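Local coordinates for protein peptidase, M20/M25/M40 family (Staphylococcus aureus, PDB 4EWT) that probably hydrolyses the amide bond of N-acylated amino acids or related substrates, as a two-manganese amidohydrolase of the M20 peptidase family, at residues M112-L115 with A116-A120; E18-R21 with Y22-H26; A41-Y44 with K45-V49. All blocks are in the same frame, centred on the assembly; numbering follows the deposited sequence.

Contact 1. Residues M112-L115 with A116-A120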
loop_
_atom_site.group_PDB
_atom_site.type_symbol
_atom_site.label_atom_id
_atom_site.label_comp_id
_atom_site.label_asym_id
_atom_site.label_seq_id
_atom_site.Cartn_x
_atom_site.Cartn_y
_atom_site.Cartn_z
ATOM N N MET A 112 -10.008 3.926 50.357
ATOM C CA MET A 112 -8.950 4.806 50.842
ATOM C C MET A 112 -9.422 5.710 51.982
ATOM O O MET A 112 -8.687 5.934 52.945
ATOM C CB MET A 112 -8.381 5.655 49.700
ATOM C CG MET A 112 -7.177 6.496 50.119
ATOM S SD MET A 112 -5.751 5.487 50.622
ATOM C CE MET A 112 -5.137 5.013 48.986
ATOM N N LEU A 113 -10.641 6.237 51.873
ATOM C CA LEU A 113 -11.180 7.073 52.948
ATOM C C LEU A 113 -11.282 6.283 54.251
ATOM O O LEU A 113 -10.877 6.771 55.310
ATOM C CB LEU A 113 -12.545 7.677 52.574
ATOM C CG LEU A 113 -12.631 8.759 51.492
ATOM C CD1 LEU A 113 -14.088 9.006 51.173
ATOM C CD2 LEU A 113 -11.940 10.071 51.888
ATOM N N VAL A 114 -11.791 5.060 54.166
ATOM C CA VAL A 114 -11.961 4.211 55.346
ATOM C C VAL A 114 -10.619 3.668 55.871
ATOM O O VAL A 114 -10.428 3.531 57.081
ATOM C CB VAL A 114 -12.991 3.072 55.082
ATOM C CG1 VAL A 114 -13.124 2.153 56.294
ATOM C CG2 VAL A 114 -14.347 3.662 54.719
ATOM N N LEU A 115 -9.688 3.382 54.969
ATOM C CA LEU A 115 -8.354 2.980 55.389
ATOM C C LEU A 115 -7.627 4.126 56.091
ATOM O O LEU A 115 -6.940 3.906 57.085
ATOM C CB LEU A 115 -7.534 2.487 54.204
ATOM C CG LEU A 115 -6.045 2.210 54.473
ATOM C CD1 LEU A 115 -5.850 1.107 55.499
ATOM C CD2 LEU A 115 -5.341 1.855 53.174
ATOM N N ALA A 116 -7.771 5.339 55.561
ATOM C CA ALA A 116 -7.088 6.503 56.117
ATOM C C ALA A 116 -7.575 6.809 57.534
ATOM O O ALA A 116 -6.765 7.046 58.435
ATOM C CB ALA A 116 -7.263 7.708 55.212
ATOM N N GLU A 117 -8.894 6.783 57.715
ATOM C CA GLU A 117 -9.531 6.891 59.030
ATOM C C GLU A 117 -8.948 5.862 59.992
ATOM O O GLU A 117 -8.597 6.189 61.138
ATOM C CB GLU A 117 -11.045 6.688 58.892
ATOM C CG GLU A 117 -11.794 6.539 60.228
ATOM C CD GLU A 117 -13.269 6.219 60.038
ATOM O OE1 GLU A 117 -13.768 5.275 60.682
ATOM O OE2 GLU A 117 -13.932 6.906 59.242
ATOM N N THR A 118 -8.831 4.627 59.505
ATOM C CA THR A 118 -8.323 3.515 60.307
ATOM C C THR A 118 -6.850 3.694 60.677
ATOM O O THR A 118 -6.492 3.541 61.838
ATOM C CB THR A 118 -8.537 2.171 59.599
ATOM O OG1 THR A 118 -9.921 2.037 59.255
ATOM C CG2 THR A 118 -8.137 1.020 60.502
ATOM N N LEU A 119 -6.007 4.041 59.705
ATOM C CA LEU A 119 -4.590 4.294 59.983
ATOM C C LEU A 119 -4.409 5.456 60.959
ATOM O O LEU A 119 -3.464 5.463 61.746
ATOM C CB LEU A 119 -3.793 4.549 58.691
ATOM C CG LEU A 119 -3.606 3.385 57.704
ATOM C CD1 LEU A 119 -2.957 3.857 56.412
ATOM C CD2 LEU A 119 -2.787 2.238 58.328
ATOM N N ALA A 120 -5.329 6.422 60.916
ATOM C CA ALA A 120 -5.304 7.581 61.814
ATOM C C ALA A 120 -5.539 7.227 63.289
ATOM O O ALA A 120 -5.103 7.964 64.183
ATOM C CB ALA A 120 -6.310 8.633 61.362
#
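T118 and V114 meet through a side-chain hydroxyl folded back on the helix that carries both. T118 OG1 gives its hydrogen to V114 O at 2.7 Å, while T118 N binds the same oxygen at 3.1 Å. The two donors arrive from opposite faces of the V114 carbonyl plane, so neither blocks the other. The torsion explains the reach: with chi1 at -54°, OG1 sits beside its own backbone N and looks back down the helix, whereas CG2 is turned anti to that N. The i to i+4 ladder continues on both sides of this doubly used acceptor, with A116 N on M112 O and the straighter bonds E117 N to L113 O (171°) and L119 N to L115 O (168°).

One turn apart, L115 and L119 form the apolar pair. Their side chains cross at a slant, L115 CD1 lying 3.9 Å from L119 CG, and they start from different rotamers: L115 puts CG anti to its N, L119 beside it. The E117 chain is extended past CG and takes its carboxylate away from the helix to salt bridges with K12, K15 and K47; this concentration of lysines probably favours the charged form. K12 NZ, which meets E117 OE1, also hydrogen-bonds to T118 OG1.

Helix 105-120 is covered on several flanks. M112 and A116 pack on strand 129-135 of the mixed sheet, L113 on I40 and F43 of helix 34-43, and T118 on L5, T8 and L9 of helix 2-11.

Contact 2. Residues E18-R21 with Y22-H26; sequences EIRR and YLHQH
I19 and L23, like R20 and H24, are i to i+4 pairs on the last turns of helix 13-25, in a protein whose two-manganese centre and family mark it as an M20-type metallohydrolase. Backbone bonds come first. Y22 N, L23 N, H24 N and Q25 N bind the carbonyls of E18, I19, R20 and R21, H24 N to R20 O being the shortest at 2.7 Å; beyond them H26 N makes weak bonds to Y22 O and L23 O as the helix gives way to loop.

The apolar contact is I19 with L23. The two side chains run alongside each other in the same direction, I19 CG2 3.9 Å from L23 CD1, and both continue onto Y39 of helix 34-43.

Charged and polar groups occupy another flank. R20 salt-bridges D106 through NE and E370 through NH1, which would help offset its buried positive charge, and R21 NH2 also reaches E370. H24 holds E86 with NE2 and D106 with ND1, so D106 OD2 joins the arginine to the imidazole. R20 and H24 extend side by side with the guanidinium and ring planes 74° apart. The imidazole is brought there by chi1 of -165°, CG anti to its N, and R20 NH2 lies 3.2 Å from H24 ND1 and 3.4 Å from H24 CE1.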
loop_
_atom_site.group_PDB
_atom_site.type_symbol
_atom_site.label_atom_id
_atom_site.label_comp_id
_atom_site.label_asym_id
_atom_site.label_seq_id
_atom_site.Cartn_x
_atom_site.Cartn_y
_atom_site.Cartn_z
ATOM N N GLU A 18 -21.201 1.613 51.389
ATOM C CA GLU A 18 -22.086 2.777 51.459
ATOM C C GLU A 18 -21.447 4.028 50.836
ATOM O O GLU A 18 -22.115 4.796 50.140
ATOM C CB GLU A 18 -22.475 3.019 52.923
ATOM C CG GLU A 18 -23.074 4.376 53.253
ATOM C CD GLU A 18 -22.894 4.716 54.715
ATOM O OE1 GLU A 18 -23.749 4.314 55.531
ATOM O OE2 GLU A 18 -21.883 5.374 55.056
ATOM N N ILE A 19 -20.150 4.219 51.068
ATOM C CA ILE A 19 -19.437 5.358 50.488
ATOM C C ILE A 19 -19.215 5.211 48.973
ATOM O O ILE A 19 -19.351 6.191 48.234
ATOM C CB ILE A 19 -18.112 5.658 51.242
ATOM C CG1 ILE A 19 -18.422 6.240 52.638
ATOM C CG2 ILE A 19 -17.235 6.619 50.441
ATOM C CD1 ILE A 19 -17.235 6.219 53.607
ATOM N N ARG A 20 -18.921 4.026 48.514
ATOM C CA ARG A 20 -18.714 3.847 47.106
ATOM C C ARG A 20 -19.993 4.205 46.349
ATOM O O ARG A 20 -19.979 4.925 45.395
ATOM C CB ARG A 20 -18.362 2.420 46.807
ATOM C CG ARG A 20 -19.300 1.850 45.793
ATOM C CD ARG A 20 -18.681 0.782 44.979
ATOM N NE ARG A 20 -18.906 0.990 43.559
ATOM C CZ ARG A 20 -19.624 0.200 42.778
ATOM N NH1 ARG A 20 -20.222 -0.846 43.265
ATOM N NH2 ARG A 20 -19.757 0.485 41.506
ATOM N N ARG A 21 -21.095 3.707 46.866
ATOM C CA ARG A 21 -22.406 3.869 46.259
ATOM C C ARG A 21 -22.840 5.326 46.176
ATOM O O ARG A 21 -23.350 5.761 45.142
ATOM C CB ARG A 21 -23.436 3.033 47.008
ATOM C CG ARG A 21 -23.173 1.550 46.872
ATOM C CD ARG A 21 -24.238 0.705 47.526
ATOM N NE ARG A 21 -23.898 -0.708 47.397
ATOM C CZ ARG A 21 -24.735 -1.715 47.616
ATOM N NH1 ARG A 21 -25.994 -1.483 47.970
ATOM N NH2 ARG A 21 -24.308 -2.962 47.468
ATOM N N TYR A 22 -22.630 6.077 47.255
ATOM C CA TYR A 22 -22.875 7.514 47.226
ATOM C C TYR A 22 -22.036 8.214 46.143
ATOM O O TYR A 22 -22.552 9.050 45.399
ATOM C CB TYR A 22 -22.630 8.165 48.594
ATOM C CG TYR A 22 -22.820 9.663 48.534
ATOM C CD1 TYR A 22 -24.080 10.234 48.715
ATOM C CD2 TYR A 22 -21.746 10.509 48.240
ATOM C CE1 TYR A 22 -24.261 11.614 48.637
ATOM C CE2 TYR A 22 -21.918 11.886 48.151
ATOM C CZ TYR A 22 -23.172 12.430 48.352
ATOM O OH TYR A 22 -23.331 13.795 48.267
ATOM N N LEU A 23 -20.750 7.874 46.069
ATOM C CA LEU A 23 -19.853 8.484 45.086
ATOM C C LEU A 23 -20.170 8.043 43.658
ATOM O O LEU A 23 -20.029 8.827 42.717
ATOM C CB LEU A 23 -18.394 8.170 45.408
ATOM C CG LEU A 23 -17.777 8.794 46.656
ATOM C CD1 LEU A 23 -16.454 8.108 46.955
ATOM C CD2 LEU A 23 -17.592 10.294 46.489
ATOM N N HIS A 24 -20.589 6.787 43.514
ATOM C CA HIS A 24 -21.013 6.233 42.236
ATOM C C HIS A 24 -22.222 6.998 41.684
ATOM O O HIS A 24 -22.334 7.212 40.469
ATOM C CB HIS A 24 -21.351 4.746 42.388
ATOM C CG HIS A 24 -21.439 4.014 41.087
ATOM N ND1 HIS A 24 -20.332 3.487 40.455
ATOM C CD2 HIS A 24 -22.498 3.727 40.294
ATOM C CE1 HIS A 24 -20.706 2.912 39.325
ATOM N NE2 HIS A 24 -22.016 3.039 39.206
ATOM N N GLN A 25 -23.105 7.404 42.596
ATOM C CA GLN A 25 -24.323 8.156 42.290
ATOM C C GLN A 25 -24.069 9.599 41.868
ATOM O O GLN A 25 -24.876 10.187 41.132
ATOM C CB GLN A 25 -25.270 8.157 43.507
ATOM C CG GLN A 25 -26.553 7.365 43.295
ATOM C CD GLN A 25 -27.532 7.457 44.459
ATOM O OE1 GLN A 25 -27.450 8.351 45.306
ATOM N NE2 GLN A 25 -28.471 6.524 44.499
ATOM N N HIS A 26 -22.967 10.172 42.352
ATOM C CA HIS A 26 -22.657 11.579 42.096
ATOM C C HIS A 26 -21.315 11.759 41.389
ATOM O O HIS A 26 -20.457 12.496 41.884
ATOM C CB HIS A 26 -22.677 12.391 43.402
ATOM C CG HIS A 26 -24.048 12.645 43.947
ATOM N ND1 HIS A 26 -24.525 12.023 45.082
ATOM C CD2 HIS A 26 -25.040 13.464 43.522
ATOM C CE1 HIS A 26 -25.752 12.447 45.333
ATOM N NE2 HIS A 26 -26.089 13.322 44.401
#

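Contact 3. Residues A41-Y44 with K45-V49; sequences AEFY and KGKDV
F43 and K47 meet across a type II beta turn, Y44 to K47, which follows the end of helix 34-43 and leads toward strand 50-52, an outermost strand of the chain's mixed sheet. The close part is a cation-pi contact. K47 NZ stands over one face of the F43 ring, 3.4 Å from its centroid and 23° off the normal, displaced toward the rim so that F43 CZ is its nearest ring atom at 3.1 Å. The lysine gets there because its chain is extended beyond CG, crossing the phenyl group at a slant, while F43 has CG anti to its N. The ammonium group also makes a weak bond to F43 O and has E117 as its salt-bridge partner, so it lies among a ring face, a carbonyl oxygen and a carboxylate.

Y44 continues this inner side. A face of its ring receives F43 CD2, 3.8 Å above the plane and over the centre, and V49 CG2 approaches Y44 CD1 at 3.8 Å, the two side chains crossing at about a right angle. Y44 packs further on L113, A116 and V62, and V49 on I64 of strand 60-65.

The solvent side, by contrast, is held mainly by backbone. K45 and G46 occupy the exposed corner of the turn; G46 has phi of 85°, a value that suits glycine. K45 N bonds to E42 O, and the turn is closed by K47 N to Y44 O at 3.1 Å, the donor standing 49° out of the Y44 carbonyl plane.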
loop_
_atom_site.group_PDB
_atom_site.type_symbol
_atom_site.label_atom_id
_atom_site.label_comp_id
_atom_site.label_asym_id
_atom_site.label_seq_id
_atom_site.Cartn_x
_atom_site.Cartn_y
_atom_site.Cartn_z
ATOM N N ALA A 41 -12.882 16.112 51.483
ATOM C CA ALA A 41 -12.416 17.017 52.548
ATOM C C ALA A 41 -13.376 17.021 53.742
ATOM O O ALA A 41 -12.950 17.133 54.902
ATOM C CB ALA A 41 -12.229 18.432 52.011
ATOM N N GLU A 42 -14.658 16.886 53.492
ATOM C CA GLU A 42 -15.602 16.806 54.565
ATOM C C GLU A 42 -15.511 15.499 55.294
ATOM O O GLU A 42 -15.721 15.489 56.475
ATOM C CB GLU A 42 -17.026 17.034 54.103
ATOM C CG GLU A 42 -17.444 16.053 53.123
ATOM C CD GLU A 42 -18.550 15.134 53.545
ATOM O OE1 GLU A 42 -18.254 13.961 53.858
ATOM O OE2 GLU A 42 -19.724 15.562 53.486
ATOM N N PHE A 43 -15.207 14.405 54.605
ATOM C CA PHE A 43 -15.052 13.117 55.298
ATOM C C PHE A 43 -14.047 13.186 56.454
ATOM O O PHE A 43 -14.277 12.604 57.522
ATOM C CB PHE A 43 -14.669 12.000 54.316
ATOM C CG PHE A 43 -14.341 10.680 54.984
ATOM C CD1 PHE A 43 -15.338 9.739 55.225
ATOM C CD2 PHE A 43 -13.032 10.387 55.375
ATOM C CE1 PHE A 43 -15.039 8.525 55.841
ATOM C CE2 PHE A 43 -12.723 9.180 56.001
ATOM C CZ PHE A 43 -13.727 8.243 56.231
ATOM N N TYR A 44 -12.945 13.901 56.247
ATOM C CA TYR A 44 -11.896 13.963 57.265
ATOM C C TYR A 44 -12.175 14.916 58.437
ATOM O O TYR A 44 -11.354 15.033 59.346
ATOM C CB TYR A 44 -10.532 14.244 56.630
ATOM C CG TYR A 44 -10.047 13.114 55.753
ATOM C CD1 TYR A 44 -9.603 11.917 56.315
ATOM C CD2 TYR A 44 -10.034 13.236 54.364
ATOM C CE1 TYR A 44 -9.168 10.876 55.526
ATOM C CE2 TYR A 44 -9.591 12.193 53.559
ATOM C CZ TYR A 44 -9.160 11.023 54.153
ATOM O OH TYR A 44 -8.722 9.984 53.401
ATOM N N LYS A 45 -13.328 15.556 58.434
ATOM C CA LYS A 45 -13.741 16.410 59.552
ATOM C C LYS A 45 -13.953 15.569 60.784
ATOM O O LYS A 45 -14.600 14.564 60.728
ATOM C CB LYS A 45 -15.022 17.165 59.243
ATOM C CG LYS A 45 -14.976 18.087 58.074
ATOM C CD LYS A 45 -14.033 19.198 58.249
ATOM C CE LYS A 45 -14.542 20.402 57.532
ATOM N NZ LYS A 45 -13.531 21.458 57.416
ATOM N N GLY A 46 -13.351 15.988 61.882
ATOM C CA GLY A 46 -13.459 15.274 63.160
ATOM C C GLY A 46 -12.454 14.151 63.316
ATOM O O GLY A 46 -12.437 13.466 64.338
ATOM N N LYS A 47 -11.617 13.969 62.293
ATOM C CA LYS A 47 -10.585 12.932 62.297
ATOM C C LYS A 47 -9.192 13.534 62.422
ATOM O O LYS A 47 -8.957 14.662 61.991
ATOM C CB LYS A 47 -10.748 12.019 61.078
ATOM C CG LYS A 47 -12.035 11.219 61.218
ATOM C CD LYS A 47 -12.463 10.460 59.992
ATOM C CE LYS A 47 -13.956 10.199 60.137
ATOM N NZ LYS A 47 -14.562 9.554 58.965
ATOM N N ASP A 48 -8.285 12.790 63.052
ATOM C CA ASP A 48 -6.974 13.322 63.442
ATOM C C ASP A 48 -5.955 13.215 62.314
ATOM O O ASP A 48 -5.034 12.404 62.365
ATOM C CB ASP A 48 -6.471 12.628 64.719
ATOM C CG ASP A 48 -5.164 13.219 65.252
ATOM O OD1 ASP A 48 -4.855 14.410 64.999
ATOM O OD2 ASP A 48 -4.441 12.472 65.941
ATOM N N VAL A 49 -6.147 14.041 61.289
ATOM C CA VAL A 49 -5.230 14.135 60.150
ATOM C C VAL A 49 -5.047 15.604 59.758
ATOM O O VAL A 49 -5.852 16.449 60.144
ATOM C CB VAL A 49 -5.757 13.339 58.922
ATOM C CG1 VAL A 49 -5.897 11.851 59.246
ATOM C CG2 VAL A 49 -7.082 13.913 58.413
#

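Overall arrangement
The three contacts lie on the same side of the chain's centre, each on or just after one of helices 13-25, 34-43 and 105-120, which pack on one another. Contact 1 is the buried member, whereas contacts 2 and 3 each have an exposed flank. I19 of contact 2 touches L113 and V114 of contact 1 and F43 of contact 3, making an apolar junction between the helices. Between contacts 1 and 3, about 10 Å between centres, E117 and K47 add an ionic tie. The side chains of H24 and M112 lie about 12 and 13 Å from a bound manganese, yet contact 2 gathers charged groups where M112 packs against a strand; contact 3 closes a surface turn.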